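Local atomic coordinates of aspartate aminotransferase (PDB entry 3MEB), a protein that probably catalyses the pyridoxal-phosphate-dependent transfer of the amino group of L-aspartate to 2-oxoglutarate, giving oxaloacetate and L-glutamate. Residues D241-G246 with A272-K277; S127-L132 with G283-C288; L100-F105 with V335-K340; W67-V72 with D348-M353. One frame throughout, in Å; residues are numbered along the deposited sequence.

Contact 1. Residues D241-G246 with A272-K277; sequences DSAYQG and AQSFSK. With SO4 (sulfate ion), chain E; SO4 (sulfate ion), chain C.
Ser-242 links the ends of two parallel strands through its backbone, giving its N-H to Ala-272 and receiving one from Ser-274. Ser-242 N lies 2.9 Å from Ala-272 O in a bond of 163°. In the return bond Ser-274 N sits 3.1 Å from Ser-242 O. Four waters add to the pairing. One, beside the paired strand ends, joins Ala-272 O to Asp-241 OD1, 2.9 Å from each. A second bridges Ser-242 O and Ser-274 O, and a third gives hydrogens to Ala-243 O and Ser-274 O while taking one from Lys-277 N. A fourth spans Gln-245 OE1 and Gln-273 NE2; of the same two amides, Gln-245 NE2 bonds the carbonyl of Phe-252 and Gln-273 OE1 bonds His-290.

Apolar contact is lighter. Ala-243 CB meets Ser-274 CB at 3.9 Å. The Lys-277 chain, bent at chi2 (103°) and again near its tip, crosses the Tyr-244 ring obliquely and brings CE within 3.1 Å of Tyr-244 OH.

The other polar ends find partners beyond the two segments. Asp-241 OD2 pairs with His-158, and Lys-277 NZ bonds Tyr-90 of the second subunit and a sulfate. Ser-274 OG accepts from Ser-276 N at 3.0 Å, closing an ST turn that sets both hydroxyls beside the other sulfate.

Asp-241, Ala-243, Tyr-244, Ser-274, Ser-276 and Lys-277 all belong to the pyridoxal phosphate pocket, which lies at the C-terminal ends of neighbouring parallel strands in the large-domain sheet of this aminotransferase family.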
loop_
_atom_site.group_PDB
_atom_site.type_symbol
_atom_site.label_atom_id
_atom_site.label_comp_id
_atom_site.label_asym_id
_atom_site.label_seq_id
_atom_site.Cartn_x
_atom_site.Cartn_y
_atom_site.Cartn_z
ATOM N N ASP A 241 17.192 -7.846 0.432
ATOM C CA ASP A 241 16.057 -7.708 1.342
ATOM C C ASP A 241 16.627 -7.404 2.710
ATOM O O ASP A 241 17.387 -8.204 3.271
ATOM C CB ASP A 241 15.236 -8.999 1.379
ATOM C CG ASP A 241 13.981 -8.903 2.243
ATOM O OD1 ASP A 241 13.929 -8.073 3.192
ATOM O OD2 ASP A 241 13.045 -9.722 2.019
ATOM N N SER A 242 16.271 -6.246 3.253
ATOM C CA SER A 242 16.878 -5.793 4.485
ATOM C C SER A 242 15.827 -5.333 5.479
ATOM O O SER A 242 15.384 -4.182 5.459
ATOM C CB SER A 242 17.845 -4.649 4.225
ATOM O OG SER A 242 18.323 -4.187 5.474
ATOM N N ALA A 243 15.419 -6.252 6.334
ATOM C CA ALA A 243 14.398 -5.990 7.318
ATOM C C ALA A 243 14.932 -6.005 8.737
ATOM O O ALA A 243 14.240 -5.548 9.656
ATOM C CB ALA A 243 13.282 -6.990 7.149
ATOM N N TYR A 244 16.153 -6.494 8.939
ATOM C CA TYR A 244 16.661 -6.770 10.293
ATOM C C TYR A 244 17.920 -6.021 10.701
ATOM O O TYR A 244 18.674 -6.458 11.569
ATOM C CB TYR A 244 16.837 -8.272 10.454
ATOM C CG TYR A 244 15.515 -8.987 10.418
ATOM C CD1 TYR A 244 14.614 -8.890 11.470
ATOM C CD2 TYR A 244 15.161 -9.757 9.330
ATOM C CE1 TYR A 244 13.396 -9.548 11.430
ATOM C CE2 TYR A 244 13.950 -10.414 9.283
ATOM C CZ TYR A 244 13.076 -10.312 10.320
ATOM O OH TYR A 244 11.894 -11.006 10.206
ATOM N N GLN A 245 18.162 -4.898 10.045
ATOM C CA GLN A 245 19.306 -4.065 10.355
ATOM C C GLN A 245 19.129 -3.596 11.789
ATOM O O GLN A 245 18.102 -2.993 12.116
ATOM C CB GLN A 245 19.354 -2.878 9.389
ATOM C CG GLN A 245 20.712 -2.275 9.234
ATOM C CD GLN A 245 20.716 -0.986 8.468
ATOM O OE1 GLN A 245 19.708 -0.593 7.853
ATOM N NE2 GLN A 245 21.842 -0.276 8.535
ATOM N N GLY A 246 20.111 -3.896 12.640
ATOM C CA GLY A 246 20.007 -3.681 14.093
ATOM C C GLY A 246 19.827 -4.973 14.906
ATOM O O GLY A 246 20.093 -4.976 16.119
ATOM N N ALA A 272 15.458 -3.462 -0.640
ATOM C CA ALA A 272 14.099 -3.341 -0.130
ATOM C C ALA A 272 14.225 -3.223 1.384
ATOM O O ALA A 272 14.629 -4.180 2.066
ATOM C CB ALA A 272 13.290 -4.530 -0.495
ATOM N N GLN A 273 13.953 -2.044 1.898
ATOM C CA GLN A 273 14.300 -1.686 3.290
ATOM C C GLN A 273 13.044 -1.539 4.138
ATOM O O GLN A 273 12.232 -0.654 3.867
ATOM C CB GLN A 273 15.116 -0.397 3.269
ATOM C CG GLN A 273 15.451 0.184 4.677
ATOM C CD GLN A 273 16.126 1.542 4.604
ATOM O OE1 GLN A 273 15.927 2.299 3.648
ATOM N NE2 GLN A 273 16.889 1.875 5.627
ATOM N N SER A 274 12.856 -2.415 5.118
ATOM C CA SER A 274 11.667 -2.398 6.013
ATOM C C SER A 274 11.978 -1.758 7.359
ATOM O O SER A 274 13.057 -1.990 7.926
ATOM C CB SER A 274 11.177 -3.839 6.241
ATOM O OG SER A 274 10.335 -3.972 7.399
ATOM N N PHE A 275 11.053 -0.940 7.845
ATOM C CA PHE A 275 11.101 -0.400 9.213
ATOM C C PHE A 275 10.035 -1.053 10.130
ATOM O O PHE A 275 9.754 -0.578 11.232
ATOM C CB PHE A 275 10.953 1.123 9.172
ATOM C CG PHE A 275 12.005 1.824 8.321
ATOM C CD1 PHE A 275 13.346 1.589 8.544
ATOM C CD2 PHE A 275 11.644 2.692 7.281
ATOM C CE1 PHE A 275 14.349 2.226 7.746
ATOM C CE2 PHE A 275 12.615 3.321 6.477
ATOM C CZ PHE A 275 13.979 3.094 6.731
ATOM N N SER A 276 9.524 -2.209 9.727
ATOM C CA SER A 276 8.545 -2.937 10.550
ATOM C C SER A 276 9.138 -3.443 11.873
ATOM O O SER A 276 8.476 -3.387 12.936
ATOM C CB SER A 276 7.995 -4.143 9.803
ATOM O OG SER A 276 7.114 -3.747 8.773
ATOM N N LYS A 277 10.356 -3.960 11.816
ATOM C CA LYS A 277 10.915 -4.629 12.976
ATOM C C LYS A 277 11.836 -3.713 13.769
ATOM O O LYS A 277 11.697 -3.599 14.979
ATOM C CB LYS A 277 11.642 -5.900 12.566
ATOM C CG LYS A 277 10.691 -6.999 12.058
ATOM C CD LYS A 277 10.719 -7.100 10.592
ATOM C CE LYS A 277 10.172 -8.456 10.141
ATOM N NZ LYS A 277 8.779 -8.766 10.573
HETATM S S SO4 E . 7.054 -6.109 5.972
HETATM O O1 SO4 E . 8.390 -5.601 5.766
HETATM O O2 SO4 E . 7.190 -7.492 6.366
HETATM O O3 SO4 E . 6.398 -5.408 7.074
HETATM O O4 SO4 E . 6.295 -6.065 4.737
HETATM S S SO4 C . 7.856 -12.907 9.446
HETATM O O1 SO4 C . 8.768 -13.782 8.674
HETATM O O2 SO4 C . 7.197 -13.615 10.535
HETATM O O3 SO4 C . 8.624 -11.786 9.936
HETATM O O4 SO4 C . 6.873 -12.427 8.501
HETATM O O HOH W 1 12.657 -5.551 3.743
HETATM O O HOH W 2 15.747 -2.171 7.909
HETATM O O HOH W 3 12.709 -3.541 10.184
HETATM O O HOH W 4 17.210 0.199 7.823
#

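Contact 2. Residues S127-L132 with G283-C288; sequences SGTGSL and GERIGC. With SO4 (sulfate ion), chain E.
In the anion-binding cradle at the start of helix 127-142, Ser-127 packs against Arg-285 and Gly-287 while both segments grip one sulfate. Arg-285 holds the ion with two N-H groups from a single edge of its guanidinium: NH1 reaches O3 of the sulfate at 2.8 Å in a nearly straight bond (171°), and NH2 reaches O4 of the sulfate, also at 2.8 Å. The sulfur lies in the guanidinium plane, as expected for such a forked grip, and Ser-127 CB rests over one face, 3.6 Å from Arg-285 NH1. Bends at chi2 and chi3 curl the arginine back toward the helix end.

From the helix side, Thr-129 N donates to O4 of the sulfate at 3.0 Å, and Gly-128 N adds a weak bond to O1. Backbone amides and the helix dipole would thus favour an anion here. Ser-131 OG turns back on Ser-127 O, 2.7 Å away and above the carbonyl plane, so that oxygen takes two hydrogens, the other from Ser-131 N.

Lacking a side chain, Gly-287 lets its CA come within 3.6 Å of Ser-127 CA. Further out, Ser-127 OG is bonded to Ser-276, and Arg-285 NH2 to the backbone of Trp-322 of the second subunit. With Ser-127, Gly-128, Thr-129 and Arg-285 all known cofactor ligands, the sulfate's setting is consistent with the phosphate-binding cup of a pyridoxal phosphate aminotransferase.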
loop_
_atom_site.group_PDB
_atom_site.type_symbol
_atom_site.label_atom_id
_atom_site.label_comp_id
_atom_site.label_asym_id
_atom_site.label_seq_id
_atom_site.Cartn_x
_atom_site.Cartn_y
_atom_site.Cartn_z
ATOM N N SER A 127 6.479 -0.715 3.170
ATOM C CA SER A 127 7.394 -1.549 3.936
ATOM C C SER A 127 8.172 -2.514 3.053
ATOM O O SER A 127 8.310 -2.305 1.833
ATOM C CB SER A 127 6.617 -2.270 5.057
ATOM O OG SER A 127 7.477 -2.695 6.098
ATOM N N GLY A 128 8.663 -3.583 3.661
ATOM C CA GLY A 128 9.462 -4.550 2.946
ATOM C C GLY A 128 8.755 -5.175 1.765
ATOM O O GLY A 128 9.328 -5.310 0.678
ATOM N N THR A 129 7.545 -5.650 2.023
ATOM C CA THR A 129 6.787 -6.381 1.016
ATOM C C THR A 129 6.532 -5.508 -0.191
ATOM O O THR A 129 6.693 -5.972 -1.335
ATOM C CB THR A 129 5.465 -6.999 1.582
ATOM O OG1 THR A 129 5.775 -7.878 2.684
ATOM C CG2 THR A 129 4.723 -7.799 0.494
ATOM N N GLY A 130 6.072 -4.279 0.058
ATOM C CA GLY A 130 5.721 -3.352 -1.017
ATOM C C GLY A 130 6.969 -2.903 -1.762
ATOM O O GLY A 130 6.921 -2.618 -2.961
ATOM N N SER A 131 8.088 -2.858 -1.042
ATOM C CA SER A 131 9.386 -2.529 -1.667
ATOM C C SER A 131 9.817 -3.677 -2.596
ATOM O O SER A 131 10.219 -3.425 -3.729
ATOM C CB SER A 131 10.418 -2.190 -0.603
ATOM O OG SER A 131 10.042 -1.049 0.147
ATOM N N LEU A 132 9.635 -4.933 -2.163
ATOM C CA LEU A 132 9.952 -6.104 -3.000
ATOM C C LEU A 132 9.072 -6.170 -4.211
ATOM O O LEU A 132 9.553 -6.438 -5.295
ATOM C CB LEU A 132 9.784 -7.420 -2.217
ATOM C CG LEU A 132 10.735 -7.653 -1.026
ATOM C CD1 LEU A 132 10.118 -8.612 -0.009
ATOM C CD2 LEU A 132 12.174 -8.127 -1.511
ATOM N N GLY A 283 2.509 -2.446 11.561
ATOM C CA GLY A 283 1.244 -2.026 10.939
ATOM C C GLY A 283 1.160 -0.698 10.179
ATOM O O GLY A 283 0.242 -0.538 9.391
ATOM N N GLU A 284 2.097 0.240 10.402
ATOM C CA GLU A 284 2.135 1.495 9.642
ATOM C C GLU A 284 2.493 1.287 8.162
ATOM O O GLU A 284 2.191 2.148 7.335
ATOM C CB GLU A 284 3.134 2.507 10.225
ATOM C CG GLU A 284 2.927 2.802 11.712
ATOM C CD GLU A 284 1.708 3.614 12.023
ATOM O OE1 GLU A 284 0.980 4.013 11.107
ATOM O OE2 GLU A 284 1.489 3.898 13.218
ATOM N N ARG A 285 3.144 0.173 7.855
ATOM C CA ARG A 285 3.550 -0.184 6.481
ATOM C C ARG A 285 4.537 0.819 5.841
ATOM O O ARG A 285 4.250 1.470 4.810
ATOM C CB ARG A 285 2.320 -0.361 5.575
ATOM C CG ARG A 285 1.172 -1.168 6.168
ATOM C CD ARG A 285 1.573 -2.546 6.723
ATOM N NE ARG A 285 2.176 -3.393 5.715
ATOM C CZ ARG A 285 3.331 -4.037 5.868
ATOM N NH1 ARG A 285 4.011 -3.921 6.996
ATOM N NH2 ARG A 285 3.810 -4.805 4.891
ATOM N N ILE A 286 5.701 0.918 6.451
ATOM C CA ILE A 286 6.671 1.942 6.102
ATOM C C ILE A 286 8.005 1.302 5.780
ATOM O O ILE A 286 8.563 0.517 6.567
ATOM C CB ILE A 286 6.803 3.082 7.164
ATOM C CG1 ILE A 286 7.770 4.167 6.663
ATOM C CG2 ILE A 286 7.271 2.569 8.585
ATOM C CD1 ILE A 286 7.350 4.876 5.345
ATOM N N GLY A 287 8.479 1.606 4.571
ATOM C CA GLY A 287 9.758 1.130 4.082
ATOM C C GLY A 287 10.209 1.967 2.905
ATOM O O GLY A 287 9.569 2.957 2.560
ATOM N N CYS A 288 11.326 1.567 2.293
ATOM C CA CYS A 288 11.899 2.298 1.167
ATOM C C CYS A 288 12.596 1.339 0.221
ATOM O O CYS A 288 13.264 0.381 0.681
ATOM C CB CYS A 288 12.906 3.320 1.663
ATOM S SG CYS A 288 13.338 4.628 0.479
HETATM S S SO4 E . 7.054 -6.109 5.972
HETATM O O1 SO4 E . 8.390 -5.601 5.766
HETATM O O2 SO4 E . 7.190 -7.492 6.366
HETATM O O3 SO4 E . 6.398 -5.408 7.074
HETATM O O4 SO4 E . 6.295 -6.065 4.737
HETATM O O HOH W 5 6.011 -1.076 8.666
#

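Contact 3. Residues L100-F105 with V335-K340; sequences LEAAQF and VIVHDK. With EDO (1,2-ethanediol), chain H.
Ala-102 CB presses on Val-337 CB at 3.6 Å, the closest apolar meeting of helix 97-108 with the last turn of helix 327-337. One methyl of the valine, CG1, runs on to the phenyl ring of Phe-105, where it lies 3.8 Å from CD2. It is brought there by a chi1 of 168°, which sets CG1 anti to the valine's own N. The two side chains lie alongside one another, pointing opposite ways.

Beside this apolar strip, Glu-101 lies across His-338. Its OE1 comes to 3.4 Å from His-338 CE1, at the edge of the imidazole and near its plane, while the carboxylate is turned 77° against the ring. The other oxygen, Glu-101 OE2, accepts a hydrogen from O1 of an ethanediol at 2.8 Å, and that molecule's C2 lies over one face of Phe-105.

A second shell fixes these groups. His-338 NE2 bonds the carbonyl of Leu-98, one turn earlier on the glutamate's helix, and Phe-105 is backed by Leu-343 and Tyr-347 of helix 340-370.

Chemically, the bond to Leu-98 calls for a proton on NE2, and the carboxylate beside CE1 would be expected to favour a positively charged imidazole, though the proton positions are not seen and solvent around these exposed groups would soften the effect.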
loop_
_atom_site.group_PDB
_atom_site.type_symbol
_atom_site.label_atom_id
_atom_site.label_comp_id
_atom_site.label_asym_id
_atom_site.label_seq_id
_atom_site.Cartn_x
_atom_site.Cartn_y
_atom_site.Cartn_z
ATOM N N LEU A 100 13.193 10.088 2.893
ATOM C CA LEU A 100 14.120 9.453 1.934
ATOM C C LEU A 100 15.566 9.655 2.420
ATOM O O LEU A 100 16.389 8.723 2.432
ATOM C CB LEU A 100 13.915 10.046 0.539
ATOM C CG LEU A 100 12.564 9.725 -0.097
ATOM C CD1 LEU A 100 12.395 10.485 -1.409
ATOM C CD2 LEU A 100 12.423 8.260 -0.314
ATOM N N GLU A 101 15.869 10.867 2.868
ATOM C CA GLU A 101 17.183 11.125 3.437
ATOM C C GLU A 101 17.417 10.243 4.665
ATOM O O GLU A 101 18.499 9.691 4.807
ATOM C CB GLU A 101 17.367 12.587 3.830
ATOM C CG GLU A 101 18.772 12.840 4.373
ATOM C CD GLU A 101 19.028 14.261 4.841
ATOM O OE1 GLU A 101 18.145 15.165 4.675
ATOM O OE2 GLU A 101 20.141 14.426 5.389
ATOM N N ALA A 102 16.415 10.123 5.546
ATOM C CA ALA A 102 16.537 9.280 6.744
ATOM C C ALA A 102 16.843 7.831 6.294
ATOM O O ALA A 102 17.768 7.183 6.803
ATOM C CB ALA A 102 15.199 9.324 7.581
ATOM N N ALA A 103 16.087 7.352 5.316
ATOM C CA ALA A 103 16.233 5.953 4.850
ATOM C C ALA A 103 17.600 5.687 4.238
ATOM O O ALA A 103 18.243 4.707 4.555
ATOM C CB ALA A 103 15.097 5.572 3.899
ATOM N N GLN A 104 18.061 6.576 3.382
ATOM C CA GLN A 104 19.421 6.472 2.853
ATOM C C GLN A 104 20.500 6.514 3.928
ATOM O O GLN A 104 21.428 5.721 3.892
ATOM C CB GLN A 104 19.701 7.589 1.886
ATOM C CG GLN A 104 18.909 7.491 0.596
ATOM C CD GLN A 104 19.118 8.691 -0.289
ATOM O OE1 GLN A 104 19.684 9.678 0.145
ATOM N NE2 GLN A 104 18.661 8.611 -1.537
ATOM N N PHE A 105 20.386 7.458 4.861
ATOM C CA PHE A 105 21.313 7.517 5.988
ATOM C C PHE A 105 21.436 6.184 6.690
ATOM O O PHE A 105 22.540 5.747 6.948
ATOM C CB PHE A 105 20.932 8.665 6.958
ATOM C CG PHE A 105 21.548 8.564 8.304
ATOM C CD1 PHE A 105 22.790 9.101 8.546
ATOM C CD2 PHE A 105 20.894 7.938 9.328
ATOM C CE1 PHE A 105 23.387 9.012 9.807
ATOM C CE2 PHE A 105 21.479 7.856 10.601
ATOM C CZ PHE A 105 22.718 8.380 10.825
ATOM N N VAL A 335 11.207 11.958 11.768
ATOM C CA VAL A 335 11.294 12.735 13.019
ATOM C C VAL A 335 12.393 12.166 13.968
ATOM O O VAL A 335 13.144 12.921 14.619
ATOM C CB VAL A 335 9.918 12.819 13.714
ATOM C CG1 VAL A 335 10.060 13.274 15.230
ATOM C CG2 VAL A 335 8.973 13.777 12.913
ATOM N N ILE A 336 12.462 10.854 14.065
ATOM C CA ILE A 336 13.480 10.181 14.857
ATOM C C ILE A 336 14.876 10.459 14.272
ATOM O O ILE A 336 15.781 10.936 14.977
ATOM C CB ILE A 336 13.216 8.646 14.956
ATOM C CG1 ILE A 336 11.983 8.387 15.844
ATOM C CG2 ILE A 336 14.448 7.926 15.548
ATOM C CD1 ILE A 336 11.420 6.959 15.858
ATOM N N VAL A 337 15.047 10.153 12.993
ATOM C CA VAL A 337 16.391 10.149 12.395
ATOM C C VAL A 337 17.060 11.541 12.345
ATOM O O VAL A 337 18.274 11.673 12.506
ATOM C CB VAL A 337 16.373 9.478 11.010
ATOM C CG1 VAL A 337 17.700 9.736 10.255
ATOM C CG2 VAL A 337 16.112 8.006 11.181
ATOM N N HIS A 338 16.268 12.587 12.180
ATOM C CA HIS A 338 16.817 13.946 12.076
ATOM C C HIS A 338 16.903 14.672 13.418
ATOM O O HIS A 338 17.259 15.844 13.443
ATOM C CB HIS A 338 15.955 14.760 11.086
ATOM C CG HIS A 338 16.072 14.273 9.673
ATOM N ND1 HIS A 338 17.097 14.670 8.845
ATOM C CD2 HIS A 338 15.311 13.416 8.952
ATOM C CE1 HIS A 338 16.948 14.093 7.663
ATOM N NE2 HIS A 338 15.872 13.322 7.705
ATOM N N ASP A 339 16.543 14.009 14.518
ATOM C CA ASP A 339 16.743 14.593 15.853
ATOM C C ASP A 339 17.848 13.777 16.543
ATOM O O ASP A 339 17.708 12.574 16.735
ATOM C CB ASP A 339 15.438 14.580 16.640
ATOM C CG ASP A 339 15.556 15.224 17.976
ATOM O OD1 ASP A 339 16.094 14.583 18.892
ATOM O OD2 ASP A 339 15.064 16.369 18.126
ATOM N N LYS A 340 18.964 14.427 16.860
ATOM C CA LYS A 340 20.132 13.741 17.422
ATOM C C LYS A 340 19.758 12.912 18.667
ATOM O O LYS A 340 20.187 11.767 18.777
ATOM C CB LYS A 340 21.246 14.755 17.797
HETATM C C1 EDO H . 20.134 11.983 8.478
HETATM O O1 EDO H . 20.811 12.645 7.396
HETATM C C2 EDO H . 20.932 12.164 9.748
HETATM O O2 EDO H . 21.901 13.179 9.487
#

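Contact 4. Residues W67-V72 with D348-M353; sequences WILPAV and DNVKEM
Met-353 and Trp-67 form the apolar centre, the methionine's CG lying 3.5 Å from CZ3 of the indole. Its sulfur stands at the ring edge, 5.1 Å from the centroid of the six-membered ring and 80° off the normal, a Met-aromatic contact made edge-on. A bend at chi3 (-85°) then turns the terminal methyl of Met-353 toward Leu-69, where CE meets CD1 at 3.8 Å. Leu-69 also lays CD2 against Asn-349 CB, 3.9 Å away, so the leucine spans two successive turns of helix 340-370.

Outward from this core, the indole edge faces Asn-349 O, and the Trp-67 ring stands steeply to the asparagine amide. That amide slides along the Pro-70 ring, with OD1 at 3.4 Å from Pro-70 CD.

One hydrogen bond crosses the contact. Asn-349 OD1 takes the N-H of Ala-71 at 3.0 Å, the bond running at 160° and in the plane of the amide carbonyl. Leu-69, at the N-cap position, has an apolar side chain with no acceptor to offer; the acceptor for Ala-71 N comes instead from Asn-349 of another helix. Behind Ala-71 stands Ile-336 of helix 327-337, and Tyr-59 and Phe-247 flank Met-353. A helix start is thereby docked on the flank of a long helix: Asn-349 takes a first-turn N-H of helix 70-81, while the preceding loop is secured by Met-aromatic and aliphatic packing.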
loop_
_atom_site.group_PDB
_atom_site.type_symbol
_atom_site.label_atom_id
_atom_site.label_comp_id
_atom_site.label_asym_id
_atom_site.label_seq_id
_atom_site.Cartn_x
_atom_site.Cartn_y
_atom_site.Cartn_z
ATOM N N TRP A 67 5.504 -3.746 22.187
ATOM C CA TRP A 67 6.371 -2.732 22.749
ATOM C C TRP A 67 6.540 -1.573 21.793
ATOM O O TRP A 67 7.188 -1.727 20.743
ATOM C CB TRP A 67 7.760 -3.311 23.037
ATOM C CG TRP A 67 8.630 -2.405 23.886
ATOM C CD1 TRP A 67 8.342 -1.909 25.116
ATOM C CD2 TRP A 67 9.928 -1.914 23.549
ATOM N NE1 TRP A 67 9.382 -1.130 25.577
ATOM C CE2 TRP A 67 10.369 -1.116 24.625
ATOM C CE3 TRP A 67 10.756 -2.065 22.444
ATOM C CZ2 TRP A 67 11.611 -0.499 24.630
ATOM C CZ3 TRP A 67 11.999 -1.437 22.455
ATOM C CH2 TRP A 67 12.400 -0.660 23.528
ATOM N N ILE A 68 5.974 -0.410 22.150
ATOM C CA ILE A 68 6.250 0.821 21.423
ATOM C C ILE A 68 7.641 1.343 21.815
ATOM O O ILE A 68 7.888 1.649 22.981
ATOM C CB ILE A 68 5.195 1.915 21.693
ATOM C CG1 ILE A 68 3.776 1.390 21.331
ATOM C CG2 ILE A 68 5.518 3.156 20.913
ATOM C CD1 ILE A 68 3.391 1.552 19.888
ATOM N N LEU A 69 8.541 1.460 20.852
ATOM C CA LEU A 69 9.874 2.015 21.133
ATOM C C LEU A 69 9.748 3.392 21.774
ATOM O O LEU A 69 8.983 4.198 21.292
ATOM C CB LEU A 69 10.727 2.123 19.872
ATOM C CG LEU A 69 11.526 0.890 19.458
ATOM C CD1 LEU A 69 10.587 -0.272 19.100
ATOM C CD2 LEU A 69 12.472 1.275 18.309
ATOM N N PRO A 70 10.501 3.663 22.868
ATOM C CA PRO A 70 10.462 5.016 23.457
ATOM C C PRO A 70 10.737 6.123 22.413
ATOM O O PRO A 70 10.083 7.182 22.459
ATOM C CB PRO A 70 11.542 4.961 24.524
ATOM C CG PRO A 70 11.525 3.554 25.006
ATOM C CD PRO A 70 11.255 2.726 23.724
ATOM N N ALA A 71 11.638 5.873 21.447
ATOM C CA ALA A 71 11.866 6.859 20.368
ATOM C C ALA A 71 10.619 7.094 19.542
ATOM O O ALA A 71 10.312 8.242 19.213
ATOM C CB ALA A 71 13.034 6.463 19.473
ATOM N N VAL A 72 9.883 6.018 19.231
ATOM C CA VAL A 72 8.582 6.113 18.527
ATOM C C VAL A 72 7.505 6.809 19.379
ATOM O O VAL A 72 6.739 7.653 18.878
ATOM C CB VAL A 72 8.140 4.714 18.021
ATOM C CG1 VAL A 72 6.743 4.756 17.388
ATOM C CG2 VAL A 72 9.261 4.137 17.036
ATOM N N ASP A 348 19.706 2.926 21.049
ATOM C CA ASP A 348 19.654 2.287 22.370
ATOM C C ASP A 348 18.453 1.314 22.466
ATOM O O ASP A 348 18.562 0.214 23.011
ATOM C CB ASP A 348 19.474 3.335 23.503
ATOM C CG ASP A 348 20.677 4.286 23.667
ATOM O OD1 ASP A 348 21.740 4.050 23.097
ATOM O OD2 ASP A 348 20.577 5.279 24.418
ATOM N N ASN A 349 17.312 1.735 21.908
ATOM C CA ASN A 349 16.089 0.946 21.959
ATOM C C ASN A 349 16.234 -0.379 21.186
ATOM O O ASN A 349 15.847 -1.442 21.677
ATOM C CB ASN A 349 14.915 1.719 21.339
ATOM C CG ASN A 349 14.418 2.902 22.179
ATOM O OD1 ASN A 349 13.685 3.748 21.636
ATOM N ND2 ASN A 349 14.787 2.982 23.462
ATOM N N VAL A 350 16.785 -0.309 19.982
ATOM C CA VAL A 350 17.062 -1.493 19.162
ATOM C C VAL A 350 18.071 -2.445 19.884
ATOM O O VAL A 350 17.858 -3.657 19.916
ATOM C CB VAL A 350 17.543 -1.074 17.769
ATOM C CG1 VAL A 350 17.865 -2.286 16.857
ATOM C CG2 VAL A 350 16.473 -0.185 17.084
ATOM N N LYS A 351 19.137 -1.897 20.472
ATOM C CA LYS A 351 20.062 -2.713 21.291
ATOM C C LYS A 351 19.339 -3.435 22.444
ATOM O O LYS A 351 19.608 -4.612 22.686
ATOM C CB LYS A 351 21.206 -1.865 21.824
ATOM C CG LYS A 351 22.273 -1.514 20.765
ATOM C CD LYS A 351 23.169 -0.358 21.231
ATOM C CE LYS A 351 24.289 0.014 20.244
ATOM N NZ LYS A 351 24.963 -1.157 19.568
ATOM N N GLU A 352 18.418 -2.734 23.132
ATOM C CA GLU A 352 17.613 -3.349 24.200
ATOM C C GLU A 352 16.798 -4.541 23.669
ATOM O O GLU A 352 16.730 -5.578 24.318
ATOM C CB GLU A 352 16.681 -2.320 24.874
ATOM N N MET A 353 16.192 -4.399 22.487
ATOM C CA MET A 353 15.486 -5.504 21.874
ATOM C C MET A 353 16.436 -6.661 21.566
ATOM O O MET A 353 16.114 -7.794 21.885
ATOM C CB MET A 353 14.742 -5.104 20.592
ATOM C CG MET A 353 13.681 -4.065 20.800
ATOM S SD MET A 353 12.528 -3.867 19.397
ATOM C CE MET A 353 13.448 -2.722 18.370
#

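In the fold
Read from the N terminus, the first halves run 67-72, 100-105, 127-132 and 241-246, and the second halves return in reverse, so the four loops nest without crossing. Contact 1 closes the innermost, within contact 2, which lies within contact 3, itself within contact 4. Contacts 1 and 2 share the seven-stranded sheet, whose strands 269-274 and 287-292 are neighbours, and share one sulfate. Contact 3 ties helix 97-108 to the end of helix 327-337, and the former also lies on that sheet through Leu-100 and Ala-103 on Cys-288. Contact 4 joins helix 70-81 to helix 340-370 and meets contact 3 where Ile-336 touches Val-72; Met-353 also reaches Lys-277 of contact 1.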